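Local coordinates for uncharacterized protein MG027 (Mycoplasma genitalium, PDB 1Q8C) that is of unknown function but has an all-helical structure resembling NusB proteins, so a related role in RNA binding is conceivable though unproven, at residues L12-T15 and Q16-A20; R51-N54 and E55-L59; I75-Q78 and Q79-N82; Q142-A145 and L146-K149. All coordinates share one frame; numbering follows the deposited sequence.

All four contacts are local and follow one another along the chain, so none closes a long loop and none nests or crosses. Contact 1 caps the start of helix 14-28. Contact 2 ends the loop after helix 36-45 and starts helix 55-81; it touches contact 1, with centres about 10 Å apart, bringing the starts of these two helices together. Contact 3 lies about 30 Å from contact 2, centre to centre, at the other end of helix 55-81. Contact 4 is a turn in the C-terminal segment after helix 120-133, where Leu146 and Leu147 pack on Gln78, Ile75 and Asn82 of contact 3, tying the tail to that helix end.

Contact 1: L12-T15 and Q16-A20; sequences LTRT and QRRIA
Thr13 and Gln16 meet where helix 14-28 begins. Thr13 OG1 accepts from Gln16 N at 3.1 Å in a fairly straight bond (162° at the hydrogen). A chi1 of 51° puts this hydroxyl between the backbone N and the carbonyl carbon of Thr13, facing the first turn. The Gln16 chain slants across it, with Gln16 CG 3.0 Å from Thr13 OG1. Two helical bonds follow, from Arg18 N to Arg14 O and from Ile19 N to Thr15 O. This capped turn and the side of Arg17 and Arg18 are close-packed. Buried Arg17 bends at chi2 and chi3, bringing its guanidinium under Leu12: Leu12, itself exposed, sets CD1 over one face, off-centre and 3.8 Å from Arg17 NH2. A water takes a place between them, donating to Leu12 O and weakly accepting from Arg17 NH1. Arg18 NE is salt-bridged to Glu112, and Arg18 NH1 lies 3.4 Å from Arg14 CB. Thr15 OG1 turns outside the contact to bond Glu126. The open side is the exposed Arg14 end, in cation-pi contact with Trp56. A threonine accepting from the amide three residues on is the classic helix N-cap, here starting a helix of the NusB-like bundle.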
loop_
_atom_site.group_PDB
_atom_site.type_symbol
_atom_site.label_atom_id
_atom_site.label_comp_id
_atom_site.label_asym_id
_atom_site.label_seq_id
_atom_site.Cartn_x
_atom_site.Cartn_y
_atom_site.Cartn_z
ATOM N N LEU A 12 -19.351 4.392 0.133
ATOM C CA LEU A 12 -18.262 3.453 -0.237
ATOM C C LEU A 12 -17.830 2.725 1.026
ATOM O O LEU A 12 -17.962 3.250 2.105
ATOM C CB LEU A 12 -17.080 4.219 -0.839
ATOM C CG LEU A 12 -17.377 5.023 -2.115
ATOM C CD1 LEU A 12 -16.317 6.117 -2.338
ATOM C CD2 LEU A 12 -17.469 4.095 -3.311
ATOM N N THR A 13 -17.316 1.514 0.866
ATOM C CA THR A 13 -16.834 0.694 1.972
ATOM C C THR A 13 -15.370 1.058 2.185
ATOM O O THR A 13 -14.745 1.575 1.269
ATOM C CB THR A 13 -16.907 -0.739 1.557
ATOM O OG1 THR A 13 -16.248 -0.859 0.290
ATOM C CG2 THR A 13 -18.329 -1.144 1.247
ATOM N N ARG A 14 -14.820 0.775 3.368
ATOM C CA ARG A 14 -13.398 1.011 3.624
ATOM C C ARG A 14 -12.519 0.266 2.597
ATOM O O ARG A 14 -11.467 0.761 2.198
ATOM C CB ARG A 14 -13.030 0.605 5.055
ATOM C CG ARG A 14 -13.291 1.696 6.093
ATOM C CD ARG A 14 -12.058 2.477 6.359
ATOM N NE ARG A 14 -12.243 3.617 7.243
ATOM C CZ ARG A 14 -11.937 3.620 8.536
ATOM N NH1 ARG A 14 -11.455 2.526 9.110
ATOM N NH2 ARG A 14 -12.103 4.726 9.250
ATOM N N THR A 15 -12.959 -0.918 2.173
ATOM C CA THR A 15 -12.240 -1.694 1.160
ATOM C C THR A 15 -12.149 -0.945 -0.166
ATOM O O THR A 15 -11.063 -0.837 -0.738
ATOM C CB THR A 15 -12.891 -3.074 0.926
ATOM O OG1 THR A 15 -12.906 -3.825 2.141
ATOM C CG2 THR A 15 -12.046 -3.916 -0.028
ATOM N N GLN A 16 -13.279 -0.431 -0.648
ATOM C CA GLN A 16 -13.298 0.369 -1.875
ATOM C C GLN A 16 -12.359 1.591 -1.783
ATOM O O GLN A 16 -11.682 1.930 -2.742
ATOM C CB GLN A 16 -14.726 0.808 -2.193
ATOM C CG GLN A 16 -15.595 -0.375 -2.615
ATOM C CD GLN A 16 -17.008 0.008 -2.901
ATOM O OE1 GLN A 16 -17.483 -0.161 -4.031
ATOM N NE2 GLN A 16 -17.705 0.511 -1.888
ATOM N N ARG A 17 -12.311 2.223 -0.614
ATOM C CA ARG A 17 -11.447 3.383 -0.375
ATOM C C ARG A 17 -9.972 3.025 -0.400
ATOM O O ARG A 17 -9.149 3.784 -0.888
ATOM C CB ARG A 17 -11.751 3.977 0.985
ATOM C CG ARG A 17 -13.183 3.984 1.280
ATOM C CD ARG A 17 -13.613 5.163 1.983
ATOM N NE ARG A 17 -13.637 6.263 1.058
ATOM C CZ ARG A 17 -14.543 7.217 1.073
ATOM N NH1 ARG A 17 -15.497 7.199 1.971
ATOM N NH2 ARG A 17 -14.457 8.210 0.212
ATOM N N ARG A 18 -9.650 1.874 0.169
ATOM C CA ARG A 18 -8.323 1.313 0.065
ATOM C C ARG A 18 -7.954 1.037 -1.398
ATOM O O ARG A 18 -6.859 1.372 -1.827
ATOM C CB ARG A 18 -8.248 0.039 0.910
ATOM C CG ARG A 18 -8.143 0.284 2.406
ATOM C CD ARG A 18 -7.966 -0.992 3.216
ATOM N NE ARG A 18 -8.003 -0.715 4.650
ATOM C CZ ARG A 18 -9.067 -0.856 5.446
ATOM N NH1 ARG A 18 -10.217 -1.337 4.988
ATOM N NH2 ARG A 18 -8.965 -0.504 6.728
ATOM N N ILE A 19 -8.859 0.451 -2.173
ATOM C CA ILE A 19 -8.601 0.180 -3.603
ATOM C C ILE A 19 -8.253 1.475 -4.351
ATOM O O ILE A 19 -7.321 1.509 -5.150
ATOM C CB ILE A 19 -9.794 -0.589 -4.251
ATOM C CG1 ILE A 19 -9.847 -2.035 -3.718
ATOM C CG2 ILE A 19 -9.677 -0.609 -5.753
ATOM C CD1 ILE A 19 -11.131 -2.832 -4.053
ATOM N N ALA A 20 -8.968 2.559 -4.044
ATOM C CA ALA A 20 -8.689 3.860 -4.647
ATOM C C ALA A 20 -7.264 4.370 -4.366
ATOM O O ALA A 20 -6.639 4.971 -5.228
ATOM C CB ALA A 20 -9.741 4.902 -4.200
HETATM O O HOH W 1 -16.940 5.576 3.178
#

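Contact 2: R51-N54 and E55-L59; sequences RQLN and EWQKL. With NA (sodium ion), chain K.
Asn54 is still extended, while Glu55 to Leu59 are helical, and Asn54 O takes the first helical bond from Lys58 N at 3.2 Å. This is an asparagine N-cap. Asn54 OD1 accepts from Gln57 N at 3.1 Å with 163° at the hydrogen, the donor being somewhat tilted from the plane of the carboxamide. With chi1 at 69°, the amide of Asn54 stands between its own backbone N and carbonyl carbon and turns back over the first turn to meet the Gln57 amide. The same oxygen, Asn54 OD1, touches Trp56 CB at 3.5 Å; the Asn54 and Trp56 side chains lie side by side and point the same way, their planes 72° apart. Farther out, the indole stacks on His116 and touches Arg18, which ties the capped turn to helices 100-116 and 14-28. Gln57 crosses Leu53 at about a right angle, with Gln57 CD 3.8 Å from Leu53 CD1, on the buried side next to Phe43. Lys58 stretches back along the loop. Its CG passes 3.5 Å from Asn54 O, and at its end Lys58 NZ forms a long salt bridge of 4.0 Å with Glu55 OE1. The carbonyl of the same lysine points along the helix toward its C-terminal end, and Lys58 O binds a sodium ion at 2.8 Å, which also holds a water at 2.5 Å.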
loop_
_atom_site.group_PDB
_atom_site.type_symbol
_atom_site.label_atom_id
_atom_site.label_comp_id
_atom_site.label_asym_id
_atom_site.label_seq_id
_atom_site.Cartn_x
_atom_site.Cartn_y
_atom_site.Cartn_z
ATOM N N ARG A 51 -15.314 8.453 -6.659
ATOM C CA ARG A 51 -14.305 8.207 -5.612
ATOM C C ARG A 51 -14.619 8.938 -4.308
ATOM O O ARG A 51 -14.357 8.416 -3.218
ATOM C CB ARG A 51 -12.906 8.542 -6.135
ATOM C CG ARG A 51 -12.384 7.487 -7.131
ATOM C CD ARG A 51 -11.193 7.928 -7.993
ATOM N NE ARG A 51 -10.629 6.839 -8.802
ATOM C CZ ARG A 51 -9.926 7.007 -9.921
ATOM N NH1 ARG A 51 -9.695 8.224 -10.385
ATOM N NH2 ARG A 51 -9.422 5.958 -10.582
ATOM N N GLN A 52 -15.194 10.132 -4.414
ATOM C CA GLN A 52 -15.613 10.887 -3.246
ATOM C C GLN A 52 -14.503 10.836 -2.206
ATOM O O GLN A 52 -14.743 10.466 -1.060
ATOM C CB GLN A 52 -16.907 10.293 -2.658
ATOM C CG GLN A 52 -17.908 9.751 -3.677
ATOM C CD GLN A 52 -19.013 8.918 -3.013
ATOM O OE1 GLN A 52 -19.608 9.353 -2.012
ATOM N NE2 GLN A 52 -19.292 7.725 -3.570
ATOM N N LEU A 53 -13.284 11.187 -2.618
ATOM C CA LEU A 53 -12.111 11.005 -1.774
ATOM C C LEU A 53 -12.267 11.741 -0.476
ATOM O O LEU A 53 -12.531 12.931 -0.499
ATOM C CB LEU A 53 -10.852 11.535 -2.472
ATOM C CG LEU A 53 -9.885 10.640 -3.244
ATOM C CD1 LEU A 53 -10.319 9.204 -3.490
ATOM C CD2 LEU A 53 -9.519 11.296 -4.541
ATOM N N ASN A 54 -12.042 11.063 0.650
ATOM C CA ASN A 54 -12.246 11.677 1.960
ATOM C C ASN A 54 -10.933 11.895 2.700
ATOM O O ASN A 54 -9.852 11.524 2.201
ATOM C CB ASN A 54 -13.273 10.882 2.814
ATOM C CG ASN A 54 -12.770 9.508 3.261
ATOM O OD1 ASN A 54 -11.640 9.115 2.982
ATOM N ND2 ASN A 54 -13.630 8.772 3.968
ATOM N N GLU A 55 -11.013 12.525 3.866
ATOM C CA GLU A 55 -9.815 12.820 4.645
ATOM C C GLU A 55 -9.107 11.531 5.114
ATOM O O GLU A 55 -7.897 11.514 5.193
ATOM C CB GLU A 55 -10.140 13.764 5.806
ATOM C CG GLU A 55 -10.530 15.203 5.381
ATOM C CD GLU A 55 -9.429 15.929 4.607
ATOM O OE1 GLU A 55 -9.739 16.906 3.893
ATOM O OE2 GLU A 55 -8.245 15.520 4.700
ATOM N N TRP A 56 -9.844 10.455 5.374
ATOM C CA TRP A 56 -9.227 9.185 5.780
ATOM C C TRP A 56 -8.196 8.712 4.713
ATOM O O TRP A 56 -7.076 8.378 5.032
ATOM C CB TRP A 56 -10.312 8.117 6.040
ATOM C CG TRP A 56 -9.795 6.833 6.639
ATOM C CD1 TRP A 56 -9.488 6.608 7.947
ATOM C CD2 TRP A 56 -9.506 5.597 5.946
ATOM N NE1 TRP A 56 -9.028 5.323 8.110
ATOM C CE2 TRP A 56 -9.028 4.681 6.903
ATOM C CE3 TRP A 56 -9.600 5.175 4.609
ATOM C CZ2 TRP A 56 -8.652 3.384 6.577
ATOM C CZ3 TRP A 56 -9.223 3.876 4.292
ATOM C CH2 TRP A 56 -8.762 3.005 5.270
ATOM N N GLN A 57 -8.589 8.726 3.447
ATOM C CA GLN A 57 -7.744 8.317 2.322
ATOM C C GLN A 57 -6.560 9.294 2.087
ATOM O O GLN A 57 -5.454 8.882 1.758
ATOM C CB GLN A 57 -8.595 8.261 1.046
ATOM C CG GLN A 57 -9.592 7.121 0.973
ATOM C CD GLN A 57 -10.520 7.244 -0.206
ATOM O OE1 GLN A 57 -10.505 6.412 -1.095
ATOM N NE2 GLN A 57 -11.321 8.280 -0.219
ATOM N N LYS A 58 -6.836 10.585 2.228
ATOM C CA LYS A 58 -5.846 11.648 2.071
ATOM C C LYS A 58 -4.759 11.562 3.127
ATOM O O LYS A 58 -3.622 11.989 2.888
ATOM C CB LYS A 58 -6.537 13.031 2.168
ATOM C CG LYS A 58 -7.300 13.441 0.885
ATOM C CD LYS A 58 -8.320 14.584 1.146
ATOM C CE LYS A 58 -9.194 14.851 -0.077
ATOM N NZ LYS A 58 -10.092 16.067 0.041
ATOM N N LEU A 59 -5.092 11.011 4.290
ATOM C CA LEU A 59 -4.079 10.867 5.346
ATOM C C LEU A 59 -3.148 9.692 5.010
ATOM O O LEU A 59 -1.965 9.749 5.312
ATOM C CB LEU A 59 -4.720 10.668 6.717
ATOM C CG LEU A 59 -4.438 11.510 7.984
ATOM C CD1 LEU A 59 -4.002 10.588 9.138
ATOM C CD2 LEU A 59 -3.469 12.717 7.807
HETATM NA NA NA K . -2.940 13.793 0.915
HETATM O O HOH W 2 -4.390 14.776 -0.839
#

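Contact 3: I75-Q78 and Q79-N82; sequences IEEQ and QLKN
The C-terminal end of helix 55-81 brings Gln78 against Asn82, the residue at which the chain leaves helical geometry. Lys81 N still makes a regular helical bond to Glu77 O at 3.0 Å. Asn82 N donates to Gln79 O at 2.9 Å, three residues back, and also weakly to Gln78 O at 2.9 Å with a bent angle of 129°, so the last turn is tightened. The Asn82 amide lies against Gln78 O without bonding to it, two acceptors, Asn82 OD1 and Gln78 O, standing 3.1 Å apart. On the flank facing the C-terminal tail, Gln78 bends at chi2, which swings its amide along the helix toward Asn82. Gln78 NE2 ends 3.7 Å from Asn82 OD1, the two side chains crossing at about a right angle with their amide planes 63° apart. Within the NusB-like helical bundle this helix end is covered on one flank by the C-terminal tail, since Leu146 and Leu147 rest on Gln78. Ile75, one turn earlier, is buried and faces Val106, Leu107 and Leu110 of helix 100-116. Its carbonyl oxygen accepts from both Gln79 N and Gln78 N. Gln79 runs alongside Ile75 in the same direction, placing Gln79 NE2 3.9 Å from Ile75 CG2, while Gln79 OE1 receives a weak bond from Ile98 N. The exposed flank carries Glu77 and Leu80. With chi1 at 95°, away from the usual staggered values, Leu80 CG lies 3.2 Å from Glu77 O, a tight contact, and Leu80 CD2 3.7 Å from Glu77 CA.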
loop_
_atom_site.group_PDB
_atom_site.type_symbol
_atom_site.label_atom_id
_atom_site.label_comp_id
_atom_site.label_asym_id
_atom_site.label_seq_id
_atom_site.Cartn_x
_atom_site.Cartn_y
_atom_site.Cartn_z
ATOM N N ILE A 75 10.754 -2.771 1.898
ATOM C CA ILE A 75 10.277 -3.801 0.986
ATOM C C ILE A 75 11.471 -4.495 0.308
ATOM O O ILE A 75 11.694 -5.678 0.520
ATOM C CB ILE A 75 9.319 -3.168 -0.040
ATOM C CG1 ILE A 75 7.996 -2.848 0.652
ATOM C CG2 ILE A 75 9.112 -4.086 -1.234
ATOM C CD1 ILE A 75 7.180 -1.787 -0.026
ATOM N N GLU A 76 12.233 -3.752 -0.494
ATOM C CA GLU A 76 13.455 -4.246 -1.136
ATOM C C GLU A 76 14.160 -5.318 -0.299
ATOM O O GLU A 76 14.464 -6.414 -0.791
ATOM C CB GLU A 76 14.427 -3.075 -1.389
ATOM C CG GLU A 76 15.321 -3.195 -2.631
ATOM C CD GLU A 76 16.444 -2.141 -2.675
ATOM O OE1 GLU A 76 17.535 -2.427 -3.284
ATOM O OE2 GLU A 76 16.239 -1.022 -2.110
ATOM N N GLU A 77 14.399 -5.008 0.974
ATOM C CA GLU A 77 15.233 -5.852 1.838
ATOM C C GLU A 77 14.502 -6.997 2.553
ATOM O O GLU A 77 15.146 -7.931 3.040
ATOM C CB GLU A 77 15.937 -4.987 2.887
ATOM C CG GLU A 77 16.674 -3.772 2.318
ATOM C CD GLU A 77 17.082 -2.787 3.401
ATOM O OE1 GLU A 77 16.213 -2.438 4.244
ATOM O OE2 GLU A 77 18.272 -2.377 3.413
ATOM N N GLN A 78 13.178 -6.918 2.651
ATOM C CA GLN A 78 12.423 -7.981 3.291
ATOM C C GLN A 78 12.310 -9.164 2.345
ATOM O O GLN A 78 12.546 -10.315 2.743
ATOM C CB GLN A 78 11.039 -7.509 3.727
ATOM C CG GLN A 78 10.476 -8.287 4.897
ATOM C CD GLN A 78 11.534 -8.624 5.925
ATOM O OE1 GLN A 78 12.276 -7.747 6.377
ATOM N NE2 GLN A 78 11.627 -9.898 6.278
ATOM N N GLN A 79 11.967 -8.871 1.091
ATOM C CA GLN A 79 11.958 -9.880 0.037
ATOM C C GLN A 79 13.265 -10.655 0.056
ATOM O O GLN A 79 13.243 -11.876 0.170
ATOM C CB GLN A 79 11.785 -9.239 -1.335
ATOM C CG GLN A 79 10.419 -8.678 -1.594
ATOM C CD GLN A 79 10.238 -8.333 -3.054
ATOM O OE1 GLN A 79 10.037 -9.231 -3.889
ATOM N NE2 GLN A 79 10.341 -7.041 -3.377
ATOM N N LEU A 80 14.393 -9.947 -0.050
ATOM C CA LEU A 80 15.719 -10.589 -0.033
ATOM C C LEU A 80 15.910 -11.441 1.217
ATOM O O LEU A 80 16.346 -12.594 1.139
ATOM C CB LEU A 80 16.857 -9.553 -0.139
ATOM C CG LEU A 80 17.525 -9.017 1.140
ATOM C CD1 LEU A 80 18.513 -10.015 1.754
ATOM C CD2 LEU A 80 18.247 -7.720 0.860
ATOM N N LYS A 81 15.566 -10.857 2.366
ATOM C CA LYS A 81 15.723 -11.501 3.663
ATOM C C LYS A 81 14.871 -12.772 3.761
ATOM O O LYS A 81 15.094 -13.622 4.642
ATOM C CB LYS A 81 15.379 -10.507 4.770
ATOM C CG LYS A 81 15.657 -10.993 6.168
ATOM C CD LYS A 81 15.872 -9.825 7.125
ATOM C CE LYS A 81 16.650 -10.265 8.355
ATOM N NZ LYS A 81 16.996 -9.106 9.222
ATOM N N ASN A 82 13.909 -12.902 2.842
ATOM C CA ASN A 82 13.181 -14.153 2.659
ATOM C C ASN A 82 14.069 -15.092 1.814
ATOM O O ASN A 82 13.974 -15.117 0.576
ATOM C CB ASN A 82 11.819 -13.912 1.981
ATOM C CG ASN A 82 10.932 -12.929 2.754
ATOM O OD1 ASN A 82 11.111 -12.721 3.954
ATOM N ND2 ASN A 82 9.965 -12.326 2.058
#

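Contact 4: Q142-A145 and L146-K149; sequences QTHA and LLDK
His144 and Leu147 pack side by side in a tight turn of the chain after helix 120-133. One carbonyl takes both backbone bonds across the turn. His144 O accepts from Leu147 N at 3.1 Å, a weak bond bent to 133°, and from Asp148 N at 3.4 Å, also weak though straighter at 156°. The imidazole has a polar partner of its own, for His144 ND1 donates to Gln142 OE1 at 3.0 Å, again weakly and in a strongly bent bond. Gln142 O lies over the centre of the ring on one face. Thr143 has the geometry of the centre of an inverse gamma turn, though its closing bond is weak and the placement of His144 N doubtful. The carbon contacts are closer fitting. A chi1 of -78° sets Leu147 CG beside its own backbone N, so that the chain runs in the same direction as His144, with Leu147 CD1 3.5 Å from His144 CD2 and Leu147 CB 3.7 Å from His144 CB. Leu147 also reaches Ile75 of helix 55-81 and Leu110 of helix 100-116. Asp148 returns toward Thr143: Asp148 OD1 is 3.5 Å from Thr143 CG2 and 3.4 Å from Thr143 O, the latter a meeting of two acceptors. Lys120 is close by, touching the Asp148 side chain and giving a weak bond to Ala145 O, and its charge would probably offset this concentration of oxygens. With every polar bond across the turn weak, its shape probably depends largely on the leucine and threonine packed against the neighbouring helices.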
loop_
_atom_site.group_PDB
_atom_site.type_symbol
_atom_site.label_atom_id
_atom_site.label_comp_id
_atom_site.label_asym_id
_atom_site.label_seq_id
_atom_site.Cartn_x
_atom_site.Cartn_y
_atom_site.Cartn_z
ATOM N N GLN A 142 2.138 -12.082 1.106
ATOM C CA GLN A 142 1.422 -11.436 2.198
ATOM C C GLN A 142 1.884 -10.002 2.323
ATOM O O GLN A 142 2.856 -9.616 1.682
ATOM C CB GLN A 142 1.676 -12.222 3.513
ATOM C CG GLN A 142 3.006 -11.955 4.275
ATOM C CD GLN A 142 4.330 -12.099 3.455
ATOM O OE1 GLN A 142 5.426 -12.132 4.041
ATOM N NE2 GLN A 142 4.229 -12.178 2.138
ATOM N N THR A 143 1.218 -9.207 3.163
ATOM C CA THR A 143 1.735 -7.857 3.445
ATOM C C THR A 143 2.796 -8.046 4.479
ATOM O O THR A 143 2.778 -7.426 5.540
ATOM C CB THR A 143 0.733 -6.940 4.045
ATOM O OG1 THR A 143 -0.488 -7.009 3.306
ATOM C CG2 THR A 143 1.243 -5.495 3.908
ATOM N N HIS A 144 3.703 -8.946 4.180
ATOM C CA HIS A 144 4.712 -9.277 5.113
ATOM C C HIS A 144 4.169 -9.137 6.552
ATOM O O HIS A 144 3.865 -8.032 7.050
ATOM C CB HIS A 144 5.943 -8.470 4.729
ATOM C CG HIS A 144 6.271 -8.605 3.268
ATOM N ND1 HIS A 144 6.763 -9.773 2.722
ATOM C CD2 HIS A 144 6.096 -7.753 2.227
ATOM C CE1 HIS A 144 6.923 -9.615 1.418
ATOM N NE2 HIS A 144 6.528 -8.397 1.092
ATOM N N ALA A 145 3.975 -10.312 7.164
ATOM C CA ALA A 145 3.749 -10.443 8.596
ATOM C C ALA A 145 5.005 -9.889 9.240
ATOM O O ALA A 145 5.010 -9.559 10.421
ATOM C CB ALA A 145 3.535 -11.938 8.990
ATOM N N LEU A 146 6.066 -9.789 8.430
ATOM C CA LEU A 146 7.329 -9.172 8.846
ATOM C C LEU A 146 7.362 -7.627 8.768
ATOM O O LEU A 146 7.995 -7.006 9.620
ATOM C CB LEU A 146 8.498 -9.769 8.048
ATOM C CG LEU A 146 8.877 -11.195 8.483
ATOM C CD1 LEU A 146 9.186 -12.069 7.273
ATOM C CD2 LEU A 146 10.059 -11.211 9.482
ATOM N N LEU A 147 6.694 -7.009 7.786
ATOM C CA LEU A 147 6.769 -5.548 7.628
ATOM C C LEU A 147 5.825 -4.722 8.501
ATOM O O LEU A 147 6.139 -3.574 8.793
ATOM C CB LEU A 147 6.609 -5.116 6.149
ATOM C CG LEU A 147 7.869 -5.296 5.275
ATOM C CD1 LEU A 147 7.623 -4.975 3.816
ATOM C CD2 LEU A 147 9.031 -4.453 5.772
ATOM N N ASP A 148 4.682 -5.281 8.903
ATOM C CA ASP A 148 3.716 -4.558 9.739
ATOM C C ASP A 148 3.953 -4.937 11.190
ATOM O O ASP A 148 4.468 -6.023 11.472
ATOM C CB ASP A 148 2.263 -4.937 9.380
ATOM C CG ASP A 148 1.782 -4.351 8.053
ATOM O OD1 ASP A 148 1.051 -5.080 7.329
ATOM O OD2 ASP A 148 2.020 -3.173 7.679
ATOM N N LYS A 149 3.542 -4.053 12.100
ATOM C CA LYS A 149 3.551 -4.303 13.549
ATOM C C LYS A 149 2.170 -4.826 14.010
ATOM O O LYS A 149 1.126 -4.262 13.633
ATOM C CB LYS A 149 3.892 -3.012 14.323
ATOM C CG LYS A 149 2.856 -1.887 14.111
ATOM C CD LYS A 149 3.129 -0.541 14.832
ATOM C CE LYS A 149 2.248 0.606 14.217
ATOM N NZ LYS A 149 0.806 0.530 14.558
#